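Local structure of ornithine carbamoyltransferase (Giardia intestinalis, 3GRF) at residues V139-T144 / V237-S242; K146-A151 / C303-G308; F164-C167 / M171-V174. The protein probably catalyses the reversible transfer of a carbamoyl group between carbamoyl phosphate and ornithine, forming or consuming citrulline, in the arginine degradation pathway of this parasite. All blocks are in the same frame, centred on the assembly; numbering follows the deposited sequence.

Contact 1. Residues V139-T144 / V237-S242; sequences VCDFMT and VVYTDS
Asp141 and Tyr239 make the whole of this contact, and they do so through a single polar bond. The phenol OH of Tyr239 donates to OD1 of Asp141. The separation of OH and OD1, 2.4 Å, is very short for such a bond, so its exact length is doubtful although the pairing is clear. OD1 sits at the ring edge close to the ring plane, 3.2 Å from Tyr239 CE2. The carboxylate itself is turned 70° out of the ring plane, and the two side chains cross at about a right angle. With CG anti to the backbone N (chi1 -171°), the ring of Tyr239 extends from the strand to the helix.

The fold explains the span of this bond. Helix 135-151 is one of the two helices that link the domains of the transcarbamoylase fold, and strand 237-240 is an inner strand of the parallel, Rossmann-like sheet of the ornithine-binding domain. The tyrosine spans the gap between strand and helix, whose backbones lie well apart: CA of Asp141 and CA of Tyr239 are 9.7 Å from each other.

Of the remaining polar contacts, Asp141 OD2 accepts from Gln137 NE2, one turn earlier, and also lies close to OE2 of Glu306. Two carboxylates this close in a buried place may share a proton, and at least one probably has a raised pKa. Within the helix, Thr144 OG1 donates to Cys140 O at 2.9 Å from above the carbonyl plane, while Thr144 N bonds to the same oxygen.

The apolar packing comes from outside the pair: Met280 of strand 278-281 touches both side chains, and Leu178 of helix 173-185 lies against Tyr239.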
loop_
_atom_site.group_PDB
_atom_site.type_symbol
_atom_site.label_atom_id
_atom_site.label_comp_id
_atom_site.label_asym_id
_atom_site.label_seq_id
_atom_site.Cartn_x
_atom_site.Cartn_y
_atom_site.Cartn_z
ATOM N N VAL A 139 -14.007 -9.462 -18.554
ATOM C CA VAL A 139 -13.231 -10.724 -18.589
ATOM C C VAL A 139 -13.661 -11.667 -17.435
ATOM O O VAL A 139 -13.655 -12.893 -17.588
ATOM C CB VAL A 139 -11.724 -10.495 -18.459
ATOM C CG1 VAL A 139 -10.950 -11.844 -18.661
ATOM C CG2 VAL A 139 -11.273 -9.448 -19.438
ATOM N N CYS A 140 -14.061 -11.075 -16.303
ATOM C CA CYS A 140 -14.518 -11.803 -15.123
ATOM C C CYS A 140 -15.767 -12.575 -15.410
ATOM O O CYS A 140 -15.839 -13.779 -15.222
ATOM C CB CYS A 140 -14.840 -10.815 -14.001
ATOM S SG CYS A 140 -15.358 -11.704 -12.509
ATOM N N ASP A 141 -16.778 -11.853 -15.865
ATOM C CA ASP A 141 -18.107 -12.409 -16.143
ATOM C C ASP A 141 -18.157 -13.455 -17.253
ATOM O O ASP A 141 -18.687 -14.542 -17.067
ATOM C CB ASP A 141 -19.026 -11.252 -16.461
ATOM C CG ASP A 141 -19.195 -10.318 -15.275
ATOM O OD1 ASP A 141 -19.626 -9.149 -15.448
ATOM O OD2 ASP A 141 -18.893 -10.773 -14.162
ATOM N N PHE A 142 -17.552 -13.171 -18.397
ATOM C CA PHE A 142 -17.556 -14.190 -19.446
ATOM C C PHE A 142 -16.734 -15.419 -19.079
ATOM O O PHE A 142 -17.113 -16.545 -19.389
ATOM C CB PHE A 142 -17.173 -13.582 -20.787
ATOM C CG PHE A 142 -18.144 -12.560 -21.242
ATOM C CD1 PHE A 142 -17.822 -11.198 -21.182
ATOM C CD2 PHE A 142 -19.421 -12.938 -21.668
ATOM C CE1 PHE A 142 -18.718 -10.257 -21.590
ATOM C CE2 PHE A 142 -20.346 -11.964 -22.102
ATOM C CZ PHE A 142 -19.977 -10.631 -22.043
ATOM N N MET A 143 -15.642 -15.208 -18.366
ATOM C CA MET A 143 -14.938 -16.316 -17.726
ATOM C C MET A 143 -15.827 -17.156 -16.786
ATOM O O MET A 143 -15.776 -18.392 -16.805
ATOM C CB MET A 143 -13.729 -15.795 -16.999
ATOM C CG MET A 143 -12.961 -16.887 -16.198
ATOM S SD MET A 143 -12.200 -16.208 -14.644
ATOM C CE MET A 143 -11.609 -17.747 -13.960
ATOM N N THR A 144 -16.633 -16.491 -15.967
ATOM C CA THR A 144 -17.558 -17.149 -15.047
ATOM C C THR A 144 -18.617 -17.919 -15.825
ATOM O O THR A 144 -18.957 -19.053 -15.466
ATOM C CB THR A 144 -18.250 -16.095 -14.100
ATOM O OG1 THR A 144 -17.250 -15.397 -13.341
ATOM C CG2 THR A 144 -19.283 -16.770 -13.171
ATOM N N VAL A 237 -28.589 -16.829 -19.026
ATOM C CA VAL A 237 -27.915 -15.979 -18.042
ATOM C C VAL A 237 -28.842 -14.800 -17.851
ATOM O O VAL A 237 -29.297 -14.216 -18.841
ATOM C CB VAL A 237 -26.556 -15.399 -18.517
ATOM C CG1 VAL A 237 -25.916 -14.518 -17.374
ATOM C CG2 VAL A 237 -25.615 -16.521 -18.951
ATOM N N VAL A 238 -29.110 -14.471 -16.589
ATOM C CA VAL A 238 -29.792 -13.229 -16.274
ATOM C C VAL A 238 -28.919 -12.355 -15.382
ATOM O O VAL A 238 -28.559 -12.727 -14.265
ATOM C CB VAL A 238 -31.125 -13.472 -15.569
ATOM C CG1 VAL A 238 -31.823 -12.106 -15.251
ATOM C CG2 VAL A 238 -32.033 -14.372 -16.420
ATOM N N TYR A 239 -28.615 -11.156 -15.857
ATOM C CA TYR A 239 -27.592 -10.386 -15.204
ATOM C C TYR A 239 -28.275 -9.083 -14.883
ATOM O O TYR A 239 -29.043 -8.579 -15.693
ATOM C CB TYR A 239 -26.430 -10.222 -16.194
ATOM C CG TYR A 239 -25.130 -9.626 -15.693
ATOM C CD1 TYR A 239 -25.073 -8.353 -15.130
ATOM C CD2 TYR A 239 -23.966 -10.306 -15.857
ATOM C CE1 TYR A 239 -23.878 -7.792 -14.725
ATOM C CE2 TYR A 239 -22.780 -9.766 -15.493
ATOM C CZ TYR A 239 -22.741 -8.520 -14.892
ATOM O OH TYR A 239 -21.541 -7.998 -14.526
ATOM N N THR A 240 -28.036 -8.575 -13.681
ATOM C CA THR A 240 -28.519 -7.247 -13.314
ATOM C C THR A 240 -27.501 -6.525 -12.462
ATOM O O THR A 240 -26.495 -7.108 -12.050
ATOM C CB THR A 240 -29.903 -7.314 -12.637
ATOM O OG1 THR A 240 -30.430 -5.982 -12.536
ATOM C CG2 THR A 240 -29.829 -7.988 -11.284
ATOM N N ASP A 241 -27.695 -5.228 -12.250
ATOM C CA ASP A 241 -26.786 -4.549 -11.333
ATOM C C ASP A 241 -27.430 -3.316 -10.739
ATOM O O ASP A 241 -28.569 -3.018 -11.059
ATOM C CB ASP A 241 -25.373 -4.320 -11.968
ATOM C CG ASP A 241 -25.238 -3.013 -12.766
ATOM O OD1 ASP A 241 -24.148 -2.423 -12.722
ATOM O OD2 ASP A 241 -26.179 -2.582 -13.443
ATOM N N SER A 242 -26.694 -2.655 -9.859
ATOM C CA SER A 242 -27.195 -1.657 -8.960
ATOM C C SER A 242 -28.023 -0.616 -9.691
ATOM O O SER A 242 -27.591 -0.065 -10.696
ATOM C CB SER A 242 -26.011 -1.018 -8.237
ATOM O OG SER A 242 -26.381 0.227 -7.680
#

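Contact 2. Residues K146-A151 / C303-G308; sequences KEKFTA and CYDEAG
Lys148 NZ meets OD1 of Asp305 at 3.0 Å, a salt bridge that is also a hydrogen bond and the one direct link between these two helical segments. The ammonium approaches OD1 on its anti side, 19° out of the carboxylate plane. The aliphatic part of the lysine stays farther off, with CE 4.0 Å from OD1, so the contact is made by the charged end alone. Lys148 gets there with a bend at chi2 (-63°), beyond which the chain runs extended and crosses the aspartate at about a right angle.

Asp305 has its stronger partner at the other oxygen: OD2 forms a salt bridge with Arg99 of the second subunit. The carboxylate is therefore held from two directions, by a lysine of its own chain and by an arginine across the trimer interface, where Tyr304 OH also bonds to Asp92 of that neighbouring subunit.

Farther out, Glu147 OE1 lies 6.0 Å from Asp305 OD1, a pair of like charges, but Glu147 is occupied by Lys32 and Asn309. Both supporting backbones are regular helix. Thr150 OG1, at 2.7 Å, and Thr150 N reach Lys146 O from opposite faces of its carbonyl plane near the end of helix 135-151. In the first turn of helix 303-322, Ala307 N bonds to Cys303 O at 3.0 Å.

Lys148 stands near the C-terminal end of one interdomain helix and Asp305 near the N-terminal end of the other, so each charge should also be favoured by its own helix dipole. Both residues are partly exposed and touch crystal neighbours, so the lattice may influence the lysine's pose. Solvent screening probably keeps the lysine's share modest, and the bidirectional grip on Asp305 probably helps tie the helix packing to the subunit interface.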
loop_
_atom_site.group_PDB
_atom_site.type_symbol
_atom_site.label_atom_id
_atom_site.label_comp_id
_atom_site.label_asym_id
_atom_site.label_seq_id
_atom_site.Cartn_x
_atom_site.Cartn_y
_atom_site.Cartn_z
ATOM N N LYS A 146 -18.262 -19.146 -18.930
ATOM C CA LYS A 146 -17.634 -20.360 -19.509
ATOM C C LYS A 146 -17.360 -21.450 -18.497
ATOM O O LYS A 146 -17.516 -22.643 -18.788
ATOM C CB LYS A 146 -16.313 -20.050 -20.247
ATOM C CG LYS A 146 -15.539 -21.379 -20.605
ATOM C CD LYS A 146 -14.509 -21.109 -21.698
ATOM C CE LYS A 146 -13.928 -22.404 -22.229
ATOM N NZ LYS A 146 -12.829 -21.985 -23.149
ATOM N N GLU A 147 -16.854 -21.039 -17.346
ATOM C CA GLU A 147 -16.580 -21.892 -16.201
ATOM C C GLU A 147 -17.799 -22.642 -15.729
ATOM O O GLU A 147 -17.777 -23.841 -15.601
ATOM C CB GLU A 147 -16.106 -21.027 -15.041
ATOM C CG GLU A 147 -15.480 -21.820 -13.932
ATOM C CD GLU A 147 -15.001 -20.939 -12.807
ATOM O OE1 GLU A 147 -15.727 -19.995 -12.439
ATOM O OE2 GLU A 147 -13.912 -21.198 -12.279
ATOM N N LYS A 148 -18.855 -21.910 -15.408
ATOM C CA LYS A 148 -20.095 -22.529 -14.942
ATOM C C LYS A 148 -20.691 -23.537 -15.929
ATOM O O LYS A 148 -20.927 -24.684 -15.559
ATOM C CB LYS A 148 -21.149 -21.466 -14.562
ATOM C CG LYS A 148 -20.733 -20.663 -13.377
ATOM C CD LYS A 148 -20.588 -21.553 -12.129
ATOM C CE LYS A 148 -19.605 -20.930 -11.117
ATOM N NZ LYS A 148 -19.389 -21.797 -9.912
ATOM N N PHE A 149 -20.916 -23.108 -17.174
ATOM C CA PHE A 149 -21.549 -23.966 -18.173
ATOM C C PHE A 149 -20.694 -25.161 -18.576
ATOM O O PHE A 149 -21.221 -26.230 -18.825
ATOM C CB PHE A 149 -21.991 -23.128 -19.364
ATOM C CG PHE A 149 -23.219 -22.308 -19.071
ATOM C CD1 PHE A 149 -23.149 -20.934 -19.005
ATOM C CD2 PHE A 149 -24.441 -22.928 -18.823
ATOM C CE1 PHE A 149 -24.303 -20.160 -18.733
ATOM C CE2 PHE A 149 -25.590 -22.178 -18.547
ATOM C CZ PHE A 149 -25.528 -20.778 -18.506
ATOM N N THR A 150 -19.375 -24.994 -18.584
ATOM C CA THR A 150 -18.451 -26.100 -18.892
ATOM C C THR A 150 -18.521 -27.223 -17.852
ATOM O O THR A 150 -18.404 -28.404 -18.203
ATOM C CB THR A 150 -17.001 -25.606 -19.041
ATOM O OG1 THR A 150 -16.885 -24.859 -20.250
ATOM C CG2 THR A 150 -16.013 -26.745 -19.089
ATOM N N ALA A 151 -18.710 -26.866 -16.584
ATOM C CA ALA A 151 -18.723 -27.860 -15.510
ATOM C C ALA A 151 -20.035 -28.660 -15.478
ATOM O O ALA A 151 -20.049 -29.859 -15.160
ATOM C CB ALA A 151 -18.448 -27.187 -14.164
ATOM N N CYS A 303 -23.165 -15.163 -7.986
ATOM C CA CYS A 303 -22.544 -13.866 -7.697
ATOM C C CYS A 303 -21.203 -13.870 -6.971
ATOM O O CYS A 303 -20.308 -13.074 -7.307
ATOM C CB CYS A 303 -23.516 -12.920 -6.982
ATOM S SG CYS A 303 -24.917 -12.562 -8.025
ATOM N N TYR A 304 -21.063 -14.703 -5.949
ATOM C CA TYR A 304 -19.851 -14.642 -5.138
ATOM C C TYR A 304 -18.654 -15.287 -5.870
ATOM O O TYR A 304 -17.535 -14.833 -5.720
ATOM C CB TYR A 304 -20.027 -15.400 -3.828
ATOM C CG TYR A 304 -20.919 -14.834 -2.752
ATOM C CD1 TYR A 304 -21.571 -15.697 -1.885
ATOM C CD2 TYR A 304 -21.109 -13.472 -2.587
ATOM C CE1 TYR A 304 -22.364 -15.245 -0.869
ATOM C CE2 TYR A 304 -21.932 -12.992 -1.564
ATOM C CZ TYR A 304 -22.558 -13.895 -0.714
ATOM O OH TYR A 304 -23.358 -13.484 0.316
ATOM N N ASP A 305 -18.888 -16.400 -6.559
ATOM C CA ASP A 305 -17.834 -17.041 -7.358
ATOM C C ASP A 305 -17.440 -16.135 -8.511
ATOM O O ASP A 305 -16.272 -16.065 -8.905
ATOM C CB ASP A 305 -18.327 -18.369 -7.930
ATOM C CG ASP A 305 -18.225 -19.530 -6.923
ATOM O OD1 ASP A 305 -18.764 -20.604 -7.244
ATOM O OD2 ASP A 305 -17.625 -19.377 -5.827
ATOM N N GLU A 306 -18.439 -15.430 -9.042
ATOM C CA GLU A 306 -18.209 -14.423 -10.067
ATOM C C GLU A 306 -17.314 -13.298 -9.516
ATOM O O GLU A 306 -16.450 -12.838 -10.218
ATOM C CB GLU A 306 -19.562 -13.882 -10.599
ATOM C CG GLU A 306 -19.496 -12.549 -11.354
ATOM C CD GLU A 306 -20.857 -12.005 -11.740
ATOM O OE1 GLU A 306 -21.863 -12.539 -11.281
ATOM O OE2 GLU A 306 -20.929 -10.987 -12.463
ATOM N N ALA A 307 -17.519 -12.852 -8.277
ATOM C CA ALA A 307 -16.755 -11.718 -7.733
ATOM C C ALA A 307 -15.334 -12.147 -7.421
ATOM O O ALA A 307 -14.407 -11.391 -7.626
ATOM C CB ALA A 307 -17.411 -11.165 -6.472
ATOM N N GLY A 308 -15.162 -13.375 -6.944
ATOM C CA GLY A 308 -13.846 -13.944 -6.753
ATOM C C GLY A 308 -13.051 -14.068 -8.035
ATOM O O GLY A 308 -11.795 -14.020 -8.008
#

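Contact 3. Residues F164-C167 / M171-V174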
loop_
_atom_site.group_PDB
_atom_site.type_symbol
_atom_site.label_atom_id
_atom_site.label_comp_id
_atom_site.label_asym_id
_atom_site.label_seq_id
_atom_site.Cartn_x
_atom_site.Cartn_y
_atom_site.Cartn_z
ATOM N N PHE A 164 -28.020 -14.538 -23.420
ATOM C CA PHE A 164 -27.662 -13.681 -22.287
ATOM C C PHE A 164 -28.743 -12.581 -22.162
ATOM O O PHE A 164 -29.195 -12.032 -23.170
ATOM C CB PHE A 164 -26.266 -13.092 -22.496
ATOM C CG PHE A 164 -25.834 -12.118 -21.398
ATOM C CD1 PHE A 164 -25.080 -12.555 -20.323
ATOM C CD2 PHE A 164 -26.211 -10.765 -21.448
ATOM C CE1 PHE A 164 -24.698 -11.674 -19.321
ATOM C CE2 PHE A 164 -25.831 -9.900 -20.478
ATOM C CZ PHE A 164 -25.095 -10.338 -19.404
ATOM N N ALA A 165 -29.199 -12.275 -20.955
ATOM C CA ALA A 165 -30.046 -11.065 -20.798
ATOM C C ALA A 165 -29.593 -10.126 -19.671
ATOM O O ALA A 165 -29.244 -10.606 -18.605
ATOM C CB ALA A 165 -31.527 -11.454 -20.585
ATOM N N TYR A 166 -29.607 -8.810 -19.933
ATOM C CA TYR A 166 -29.279 -7.795 -18.952
ATOM C C TYR A 166 -30.631 -7.175 -18.584
ATOM O O TYR A 166 -31.421 -6.890 -19.481
ATOM C CB TYR A 166 -28.326 -6.686 -19.473
ATOM C CG TYR A 166 -28.164 -5.662 -18.381
ATOM C CD1 TYR A 166 -29.028 -4.534 -18.288
ATOM C CD2 TYR A 166 -27.250 -5.868 -17.377
ATOM C CE1 TYR A 166 -28.929 -3.669 -17.199
ATOM C CE2 TYR A 166 -27.134 -5.005 -16.296
ATOM C CZ TYR A 166 -27.999 -3.914 -16.208
ATOM O OH TYR A 166 -27.895 -3.051 -15.154
ATOM N N CYS A 167 -30.926 -7.042 -17.282
ATOM C CA CYS A 167 -32.213 -6.454 -16.843
ATOM C C CYS A 167 -31.912 -5.217 -16.043
ATOM O O CYS A 167 -31.004 -5.237 -15.232
ATOM C CB CYS A 167 -33.070 -7.424 -16.008
ATOM S SG CYS A 167 -34.018 -8.587 -16.990
ATOM N N MET A 171 -28.776 2.350 -19.453
ATOM C CA MET A 171 -27.915 3.415 -19.861
ATOM C C MET A 171 -26.817 3.370 -18.830
ATOM O O MET A 171 -26.863 4.058 -17.820
ATOM C CB MET A 171 -28.665 4.748 -19.839
ATOM C CG MET A 171 -27.902 5.820 -20.574
ATOM S SD MET A 171 -28.578 7.481 -20.477
ATOM C CE MET A 171 -30.040 7.374 -21.473
ATOM N N ASN A 172 -25.854 2.476 -19.040
ATOM C CA ASN A 172 -25.074 2.013 -17.957
ATOM C C ASN A 172 -23.782 1.467 -18.511
ATOM O O ASN A 172 -23.800 0.636 -19.412
ATOM C CB ASN A 172 -25.900 0.945 -17.211
ATOM C CG ASN A 172 -25.147 0.219 -16.123
ATOM O OD1 ASN A 172 -23.922 0.221 -16.036
ATOM N ND2 ASN A 172 -25.901 -0.518 -15.338
ATOM N N ASN A 173 -22.680 1.885 -17.992
ATOM C CA ASN A 173 -21.368 1.470 -18.470
ATOM C C ASN A 173 -21.142 -0.040 -18.420
ATOM O O ASN A 173 -20.403 -0.596 -19.242
ATOM C CB ASN A 173 -20.297 2.217 -17.679
ATOM C CG ASN A 173 -20.134 1.710 -16.267
ATOM O OD1 ASN A 173 -21.030 1.829 -15.440
ATOM N ND2 ASN A 173 -18.971 1.128 -15.982
ATOM N N VAL A 174 -21.762 -0.687 -17.432
ATOM C CA VAL A 174 -21.681 -2.147 -17.275
ATOM C C VAL A 174 -22.479 -2.833 -18.390
ATOM O O VAL A 174 -21.994 -3.773 -18.999
ATOM C CB VAL A 174 -22.040 -2.611 -15.795
ATOM C CG1 VAL A 174 -22.599 -4.044 -15.743
ATOM C CG2 VAL A 174 -20.792 -2.506 -14.862
#
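The ring of Tyr166 and the side-chain amide of Asn172 stand almost perpendicular, their planes 86° apart, and the amide nitrogen comes to the phenol end of the ring obliquely. ND2 lies 3.2 Å from Tyr166 OH, whereas the nearest ring carbon, CZ, is 4.1 Å from ND2; no stacking is involved. Elsewhere the tyrosine side chain touches Thr175 of helix 173-185 and Tyr239 of strand 237-240.

Asp241 OD2 serves the two groups as a common acceptor, probably hydrogen-bonded to both Tyr166 OH and Asn172 ND2, and ND2 also bonds to Asp169 O. The other end of the amide caps the helix. Asn172 is the N-cap residue, and Val174 N donates to its OD1 at 2.7 Å with an N-H...O angle of 149°, from above the amide plane. The extended first torsion (CG anti to the backbone N, chi1 173°) and small chi2 of Asn172 leave OD1 facing the helix start and ND2 facing the tyrosine. With both of its ends bonded, the amide should be fixed in rotation.

The contact bridges the turn of a beta-alpha-beta unit, from strand 164-167 into helix 173-185 and on to strand 188-192. Strand 164-167 runs between strands 188-192 and 237-240 at the middle of the sheet, and Cys167 is joined by a disulfide to Cys228 at the start of helix 228-232.

Overall arrangement
Contact 1 is buried near the middle of the chain, contact 3 is partly buried at the end of the sheet strands, and contact 2 lies at the surface beside another subunit. Contacts 1 and 2 share helix 135-151 and meet around Glu306, whereas contacts 1 and 3 share the parallel sheet, where strands 237-240 and 164-167 are neighbours; contacts 2 and 3 do not touch, their nearest atoms being about 8 Å apart. The chemistry follows position: a phenol-carboxylate hydrogen bond inside, a partly exposed ion pair outside, whose aspartate also pairs with Arg99 of the second subunit, and at 164-167/171-174 a helix cap beside a polar cluster centred on Asp241 of the 237-242 segment.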